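Local coordinates for StAR-related lipid transfer protein 5 (Homo sapiens, PDB 2R55) that probably binds cholesterol or other sterols and carries them, or other lipids, within the cell by means of a START domain, at residues P65-R70 with V206-F211; G73-T78 with K224-F229. All coordinates share one frame; numbering follows the deposited sequence.

Both contacts join the same two elements of the START domain, strand 67-75 and the C-terminal helix 204-227. Contact 1 lies near the start of each element and contact 2 near the end of each. Their centres are about 26 Å apart, so strand and helix meet near both ends and run broadly the same way. The centre of contact 1 lies about 13 Å from the centre of the chain, that of contact 2 about 17 Å. In START domains the curved sheet and this long helix enclose the lipid tunnel, with the helix acting as a lid. Each contact brings a side chain of the helix against the strand, Phe211 at one end and Val226 at the other.

Contact 1: P65-R70 with V206-F211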
ATOM      1  N   PRO A  65      16.481  -7.259  -0.658  1.00 67.54           N
ATOM      2  CA  PRO A  65      17.217  -7.183   0.613  1.00 68.01           C
ATOM      3  C   PRO A  65      16.396  -6.691   1.823  1.00 68.44           C
ATOM      4  O   PRO A  65      16.532  -7.277   2.905  1.00 69.29           O
ATOM      5  CB  PRO A  65      18.338  -6.194   0.305  1.00 67.86           C
ATOM      6  CG  PRO A  65      18.588  -6.379  -1.137  1.00 67.62           C
ATOM      7  CD  PRO A  65      17.258  -6.661  -1.763  1.00 67.47           C
ATOM      8  N   GLY A  66      15.540  -5.673   1.638  1.00 67.85           N
ATOM      9  CA  GLY A  66      14.805  -5.030   2.745  1.00 66.77           C
ATOM     10  C   GLY A  66      13.689  -5.802   3.451  1.00 66.83           C
ATOM     11  O   GLY A  66      13.711  -7.040   3.540  1.00 65.97           O
ATOM     12  N   ASN A  67      12.705  -5.064   3.966  1.00 66.26           N
ATOM     13  CA  ASN A  67      11.676  -5.654   4.810  1.00 65.95           C
ATOM     14  C   ASN A  67      10.259  -5.542   4.254  1.00 66.04           C
ATOM     15  O   ASN A  67       9.996  -4.757   3.342  1.00 66.31           O
ATOM     16  CB  ASN A  67      11.723  -5.026   6.201  1.00 65.87           C
ATOM     17  CG  ASN A  67      13.090  -5.169   6.879  1.00 66.44           C
ATOM     18  OD1 ASN A  67      13.706  -6.239   6.890  1.00 65.86           O
ATOM     19  ND2 ASN A  67      13.549  -4.086   7.475  1.00 66.67           N
ATOM     20  N   LEU A  68       9.348  -6.327   4.824  1.00 65.54           N
ATOM     21  CA  LEU A  68       7.922  -6.194   4.572  1.00 64.93           C
ATOM     22  C   LEU A  68       7.275  -5.743   5.862  1.00 65.64           C
ATOM     23  O   LEU A  68       7.578  -6.288   6.924  1.00 65.43           O
ATOM     24  CB  LEU A  68       7.346  -7.542   4.115  1.00 64.43           C
ATOM     25  CG  LEU A  68       5.852  -7.877   4.116  1.00 64.01           C
ATOM     26  CD1 LEU A  68       5.061  -7.019   3.132  1.00 61.36           C
ATOM     27  CD2 LEU A  68       5.623  -9.386   3.828  1.00 64.70           C
ATOM     28  N   TYR A  69       6.373  -4.767   5.761  1.00 66.47           N
ATOM     29  CA  TYR A  69       5.718  -4.145   6.916  1.00 67.33           C
ATOM     30  C   TYR A  69       4.222  -4.446   6.932  1.00 67.99           C
ATOM     31  O   TYR A  69       3.566  -4.426   5.880  1.00 69.18           O
ATOM     32  CB  TYR A  69       5.958  -2.618   6.925  1.00 67.33           C
ATOM     33  CG  TYR A  69       7.381  -2.257   7.271  1.00 67.14           C
ATOM     34  CD1 TYR A  69       8.348  -2.103   6.275  1.00 67.74           C
ATOM     35  CD2 TYR A  69       7.772  -2.101   8.599  1.00 67.19           C
ATOM     36  CE1 TYR A  69       9.681  -1.798   6.598  1.00 67.33           C
ATOM     37  CE2 TYR A  69       9.098  -1.790   8.936  1.00 67.73           C
ATOM     38  CZ  TYR A  69      10.042  -1.643   7.930  1.00 67.30           C
ATOM     39  OH  TYR A  69      11.336  -1.354   8.268  1.00 67.90           O
ATOM     40  N   ARG A  70       3.692  -4.708   8.126  1.00 67.32           N
ATOM     41  CA  ARG A  70       2.322  -5.124   8.302  1.00 66.44           C
ATOM     42  C   ARG A  70       1.631  -4.211   9.310  1.00 65.99           C
ATOM     43  O   ARG A  70       2.054  -4.106  10.471  1.00 65.38           O
ATOM     44  CB  ARG A  70       2.304  -6.566   8.798  1.00 67.10           C
ATOM     45  CG  ARG A  70       0.918  -7.144   9.163  1.00 67.83           C
ATOM     46  CD  ARG A  70       1.073  -8.224  10.207  1.00 69.03           C
ATOM     47  NE  ARG A  70      -0.021  -9.184  10.194  1.00 70.80           N
ATOM     48  CZ  ARG A  70      -1.199  -8.992  10.784  1.00 73.08           C
ATOM     49  NH1 ARG A  70      -1.464  -7.851  11.428  1.00 74.20           N
ATOM     50  NH2 ARG A  70      -2.129  -9.938  10.710  1.00 73.06           N
ATOM     51  N   VAL A 206      18.122   5.033   8.062  1.00 69.84           N
ATOM     52  CA  VAL A 206      17.182   6.023   7.548  1.00 69.09           C
ATOM     53  C   VAL A 206      15.896   5.303   7.206  1.00 68.78           C
ATOM     54  O   VAL A 206      14.845   5.595   7.776  1.00 69.00           O
ATOM     55  CB  VAL A 206      17.735   6.761   6.297  1.00 69.05           C
ATOM     56  CG1 VAL A 206      16.615   7.461   5.528  1.00 68.42           C
ATOM     57  CG2 VAL A 206      18.834   7.752   6.687  1.00 68.82           C
ATOM     58  N   VAL A 207      16.000   4.348   6.288  1.00 68.37           N
ATOM     59  CA  VAL A 207      14.854   3.549   5.827  1.00 68.20           C
ATOM     60  C   VAL A 207      14.130   2.826   6.994  1.00 68.15           C
ATOM     61  O   VAL A 207      12.895   2.881   7.097  1.00 68.08           O
ATOM     62  CB  VAL A 207      15.296   2.531   4.723  1.00 68.23           C
ATOM     63  CG1 VAL A 207      14.140   1.634   4.295  1.00 67.29           C
ATOM     64  CG2 VAL A 207      15.892   3.256   3.519  1.00 67.68           C
ATOM     65  N   ASP A 208      14.907   2.184   7.872  1.00 68.01           N
ATOM     66  CA  ASP A 208      14.365   1.471   9.027  1.00 68.12           C
ATOM     67  C   ASP A 208      13.555   2.339  10.005  1.00 68.25           C
ATOM     68  O   ASP A 208      12.659   1.842  10.687  1.00 68.83           O
ATOM     69  CB  ASP A 208      15.469   0.702   9.758  1.00 68.08           C
ATOM     70  CG  ASP A 208      15.906  -0.570   9.020  1.00 68.40           C
ATOM     71  OD1 ASP A 208      15.390  -0.856   7.916  1.00 68.27           O
ATOM     72  OD2 ASP A 208      16.778  -1.289   9.558  1.00 68.89           O
ATOM     73  N   SER A 209      13.851   3.629  10.073  1.00 68.21           N
ATOM     74  CA  SER A 209      13.083   4.521  10.949  1.00 68.27           C
ATOM     75  C   SER A 209      11.782   4.956  10.283  1.00 68.27           C
ATOM     76  O   SER A 209      10.728   5.053  10.934  1.00 68.59           O
ATOM     77  CB  SER A 209      13.911   5.756  11.324  1.00 67.96           C
ATOM     78  OG  SER A 209      15.251   5.394  11.600  1.00 67.38           O
ATOM     79  N   PHE A 210      11.872   5.209   8.982  1.00 67.70           N
ATOM     80  CA  PHE A 210      10.791   5.807   8.228  1.00 67.53           C
ATOM     81  C   PHE A 210       9.540   4.931   8.195  1.00 67.85           C
ATOM     82  O   PHE A 210       8.488   5.347   8.626  1.00 68.12           O
ATOM     83  CB  PHE A 210      11.277   6.158   6.810  1.00 67.04           C
ATOM     84  CG  PHE A 210      10.184   6.584   5.874  1.00 65.53           C
ATOM     85  CD1 PHE A 210       9.643   7.863   5.947  1.00 63.96           C
ATOM     86  CD2 PHE A 210       9.686   5.693   4.919  1.00 65.13           C
ATOM     87  CE1 PHE A 210       8.616   8.250   5.079  1.00 64.27           C
ATOM     88  CE2 PHE A 210       8.656   6.068   4.047  1.00 64.14           C
ATOM     89  CZ  PHE A 210       8.126   7.342   4.125  1.00 64.31           C
ATOM     90  N   PHE A 211       9.672   3.717   7.687  1.00 68.53           N
ATOM     91  CA  PHE A 211       8.519   2.842   7.454  1.00 68.81           C
ATOM     92  C   PHE A 211       7.561   2.564   8.617  1.00 69.28           C
ATOM     93  O   PHE A 211       6.365   2.787   8.450  1.00 69.95           O
ATOM     94  CB  PHE A 211       8.948   1.559   6.760  1.00 68.03           C
ATOM     95  CG  PHE A 211       9.266   1.762   5.334  1.00 66.90           C
ATOM     96  CD1 PHE A 211       8.279   2.224   4.462  1.00 65.40           C
ATOM     97  CD2 PHE A 211      10.551   1.538   4.857  1.00 65.50           C
ATOM     98  CE1 PHE A 211       8.557   2.443   3.135  1.00 65.82           C
ATOM     99  CE2 PHE A 211      10.842   1.746   3.528  1.00 66.63           C
ATOM    100  CZ  PHE A 211       9.840   2.209   2.658  1.00 66.32           C
TER
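The Tyr69 ring lies under the CB of Phe211, which sits over one face of it. This CH-pi contact brings CB to 3.6 Å from the ring centroid, 19° off the ring normal. The methylene is displaced toward the rim, and its nearest ring atom is CE1 of Tyr69, 3.4 Å from CB of Phe211. The two rings form an oblique pair, their centroids 5.4 Å apart.

The Tyr69 CG stands anti to its own carbonyl carbon (chi1 -71°), and the CB of Tyr69 points toward the helix. This carries the ring across to the base of the Phe211 side chain. The Phe211 ring leads away from the strand, and one of its faces receives CD2 of Phe210. It also touches Thr196 on strand 188-197. On the strand side, Trp58 of strand 54-60 touches both Asn67 and Tyr69.

Polar groups gather beside the aromatic pair. ND2 of Asn67 is 3.7 Å from OD1 of Asp208, too far for a hydrogen bond. The hydroxyl OH of Tyr69 is 4.1 Å from the same OD1 of Asp208. Replacing Tyr69 with an alanine would probably leave the CB of Phe211 without its aromatic floor and open a gap between strand and helix.

Strand 67-70 and helix 206-211 run nearly parallel here, at 14°, with axes 10.7 Å apart. One large aromatic side chain spans much of that distance. The contact joins the sheet to the C-terminal helix of the START fold. Its chemistry is mainly apolar, with long polar approaches alongside, which implies that close packing of the aromatic residues holds it more than directed bonds do.

Contact 2: G73-T78 with K224-F229; sequences GIVYGT and KAVKQF
Val226 meets the end of the strand with both of its methyl groups. CG2 of Val226 touches CG2 of Val75 at 3.8 Å, an apolar contact between two branched side chains. CG1 of Val226 turns to the backbone instead. It lies 3.3 Å from O of Tyr76 and 3.9 Å from CA of Gly77. The CG1 branch of Val226 is anti to the backbone N (chi1 159°), which leaves CG2 beside that N and lets the two methyls reach different partners.

Gly77 suits this spot because it has no side chain. A CB built there would point toward the helix and clash with CG1 of Val226. The CA atoms of Gly77 and Val226 are 6.2 Å apart.

This is where strand 67-75 leaves the sheet of the START domain and the last turns of helix 204-227 pass beside it. Tyr76 is the centre of an inverse gamma turn, with a weak bond from N of Gly77 to O of Val75. The turn leads to helix 79-86, where Thr78 is the N-cap and its OG1 bonds N of Glu81.

Further out, Val75 also touches Val82 of that helix. Backbone bonds tie Val75 to Thr188 and Gly73 to Leu190 on strand 188-197. O of Gly77 accepts a hydrogen bond from OG1 of Thr188.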
ATOM      1  N   GLY A  73      -5.349  -2.630  12.194  1.00 65.68           N
ATOM      2  CA  GLY A  73      -6.104  -1.596  12.873  1.00 65.92           C
ATOM      3  C   GLY A  73      -7.550  -1.497  12.429  1.00 66.22           C
ATOM      4  O   GLY A  73      -7.845  -1.421  11.216  1.00 65.89           O
ATOM      5  N   ILE A  74      -8.445  -1.492  13.432  1.00 66.50           N
ATOM      6  CA  ILE A  74      -9.868  -1.275  13.207  1.00 66.97           C
ATOM      7  C   ILE A  74     -10.113   0.177  12.815  1.00 67.41           C
ATOM      8  O   ILE A  74      -9.793   1.107  13.573  1.00 67.64           O
ATOM      9  CB  ILE A  74     -10.716  -1.649  14.454  1.00 66.84           C
ATOM     10  CG1 ILE A  74     -10.621  -3.156  14.736  1.00 67.15           C
ATOM     11  CG2 ILE A  74     -12.175  -1.282  14.235  1.00 67.14           C
ATOM     12  CD1 ILE A  74     -10.776  -3.544  16.194  1.00 66.42           C
ATOM     13  N   VAL A  75     -10.658   0.368  11.617  1.00 67.80           N
ATOM     14  CA  VAL A  75     -11.101   1.697  11.193  1.00 68.36           C
ATOM     15  C   VAL A  75     -12.608   1.854  11.431  1.00 68.46           C
ATOM     16  O   VAL A  75     -13.412   0.979  11.078  1.00 68.50           O
ATOM     17  CB  VAL A  75     -10.682   2.045   9.726  1.00 68.35           C
ATOM     18  CG1 VAL A  75     -10.888   0.875   8.784  1.00 68.72           C
ATOM     19  CG2 VAL A  75     -11.419   3.272   9.226  1.00 69.00           C
ATOM     20  N   TYR A  76     -12.980   2.970  12.047  1.00 68.49           N
ATOM     21  CA  TYR A  76     -14.360   3.198  12.425  1.00 68.63           C
ATOM     22  C   TYR A  76     -15.150   3.807  11.267  1.00 68.49           C
ATOM     23  O   TYR A  76     -15.485   5.001  11.274  1.00 68.71           O
ATOM     24  CB  TYR A  76     -14.423   4.068  13.682  1.00 69.11           C
ATOM     25  CG  TYR A  76     -13.918   3.389  14.941  1.00 69.56           C
ATOM     26  CD1 TYR A  76     -14.746   3.245  16.055  1.00 70.49           C
ATOM     27  CD2 TYR A  76     -12.613   2.900  15.025  1.00 69.97           C
ATOM     28  CE1 TYR A  76     -14.287   2.630  17.219  1.00 70.71           C
ATOM     29  CE2 TYR A  76     -12.147   2.282  16.177  1.00 70.29           C
ATOM     30  CZ  TYR A  76     -12.985   2.153  17.269  1.00 70.35           C
ATOM     31  OH  TYR A  76     -12.525   1.545  18.412  1.00 70.64           O
ATOM     32  N   GLY A  77     -15.436   2.962  10.271  1.00 68.26           N
ATOM     33  CA  GLY A  77     -16.219   3.345   9.099  1.00 68.07           C
ATOM     34  C   GLY A  77     -16.828   2.157   8.367  1.00 67.96           C
ATOM     35  O   GLY A  77     -16.390   1.011   8.540  1.00 67.76           O
ATOM     36  N   THR A  78     -17.851   2.437   7.553  1.00 67.76           N
ATOM     37  CA  THR A  78     -18.466   1.422   6.697  1.00 67.50           C
ATOM     38  C   THR A  78     -17.422   0.918   5.716  1.00 67.14           C
ATOM     39  O   THR A  78     -16.550   1.670   5.305  1.00 67.28           O
ATOM     40  CB  THR A  78     -19.658   1.980   5.883  1.00 67.46           C
ATOM     41  OG1 THR A  78     -19.166   2.746   4.776  1.00 67.80           O
ATOM     42  CG2 THR A  78     -20.561   2.844   6.750  1.00 67.19           C
ATOM     43  N   LYS A 224      -9.038  10.093   9.947  1.00 72.00           N
ATOM     44  CA  LYS A 224      -9.503  11.459   9.731  1.00 71.81           C
ATOM     45  C   LYS A 224     -10.382  11.570   8.482  1.00 71.76           C
ATOM     46  O   LYS A 224     -11.456  12.289   8.510  1.00 71.30           O
ATOM     47  CB  LYS A 224      -8.282  12.397   9.630  1.00 71.93           C
ATOM     48  CG  LYS A 224      -8.534  13.860   9.162  1.00 71.72           C
ATOM     49  CD  LYS A 224      -7.190  14.457   8.649  1.00 71.79           C
ATOM     50  CE  LYS A 224      -7.376  15.653   7.708  1.00 72.23           C
ATOM     51  NZ  LYS A 224      -7.554  16.967   8.425  1.00 71.66           N
ATOM     52  N   ALA A 225      -9.926  10.864   7.399  1.00 71.63           N
ATOM     53  CA  ALA A 225     -10.636  10.928   6.117  1.00 71.81           C
ATOM     54  C   ALA A 225     -12.013  10.284   6.228  1.00 71.89           C
ATOM     55  O   ALA A 225     -13.014  10.833   5.748  1.00 71.89           O
ATOM     56  CB  ALA A 225      -9.828  10.272   5.028  1.00 71.73           C
ATOM     57  N   VAL A 226     -12.050   9.127   6.883  1.00 71.92           N
ATOM     58  CA  VAL A 226     -13.299   8.446   7.191  1.00 72.01           C
ATOM     59  C   VAL A 226     -14.247   9.359   7.978  1.00 72.11           C
ATOM     60  O   VAL A 226     -15.408   9.542   7.587  1.00 72.03           O
ATOM     61  CB  VAL A 226     -13.036   7.123   7.948  1.00 71.84           C
ATOM     62  CG1 VAL A 226     -14.265   6.670   8.701  1.00 71.84           C
ATOM     63  CG2 VAL A 226     -12.586   6.047   6.977  1.00 71.90           C
ATOM     64  N   LYS A 227     -13.745   9.940   9.069  1.00 72.25           N
ATOM     65  CA  LYS A 227     -14.572  10.763   9.956  1.00 72.48           C
ATOM     66  C   LYS A 227     -15.302  11.867   9.214  1.00 72.30           C
ATOM     67  O   LYS A 227     -16.416  12.230   9.582  1.00 72.61           O
ATOM     68  CB  LYS A 227     -13.748  11.360  11.102  1.00 72.64           C
ATOM     69  CG  LYS A 227     -13.330  10.339  12.157  1.00 73.86           C
ATOM     70  CD  LYS A 227     -13.572  10.872  13.571  1.00 75.55           C
ATOM     71  CE  LYS A 227     -13.780   9.723  14.567  1.00 76.32           C
ATOM     72  NZ  LYS A 227     -14.464  10.173  15.818  1.00 76.17           N
ATOM     73  N   GLN A 228     -14.677  12.373   8.155  1.00 72.18           N
ATOM     74  CA  GLN A 228     -15.222  13.462   7.352  1.00 72.26           C
ATOM     75  C   GLN A 228     -16.550  13.127   6.655  1.00 72.20           C
ATOM     76  O   GLN A 228     -17.327  14.028   6.345  1.00 71.83           O
ATOM     77  CB  GLN A 228     -14.171  13.973   6.351  1.00 72.43           C
ATOM     78  CG  GLN A 228     -13.077  14.847   6.996  1.00 72.48           C
ATOM     79  CD  GLN A 228     -11.889  15.133   6.058  1.00 72.44           C
ATOM     80  OE1 GLN A 228     -12.092  15.848   4.941  1.00 72.53           O
ATOM     81  NE2 GLN A 228     -10.633  14.593   6.531  1.00 72.20           N
ATOM     82  N   PHE A 229     -16.817  11.838   6.431  1.00 72.09           N
ATOM     83  CA  PHE A 229     -18.108  11.408   5.870  1.00 71.88           C
ATOM     84  C   PHE A 229     -19.177  11.260   6.947  1.00 71.69           C
ATOM     85  O   PHE A 229     -20.375  11.312   6.655  1.00 71.75           O
ATOM     86  CB  PHE A 229     -17.974  10.108   5.067  1.00 72.15           C
ATOM     87  CG  PHE A 229     -16.883  10.141   4.026  1.00 72.60           C
ATOM     88  CD1 PHE A 229     -16.918  11.070   2.982  1.00 73.19           C
ATOM     89  CD2 PHE A 229     -15.826   9.243   4.086  1.00 72.88           C
ATOM     90  CE1 PHE A 229     -15.912  11.105   2.022  1.00 72.59           C
ATOM     91  CE2 PHE A 229     -14.818   9.266   3.127  1.00 73.33           C
ATOM     92  CZ  PHE A 229     -14.863  10.201   2.095  1.00 72.73           C
TER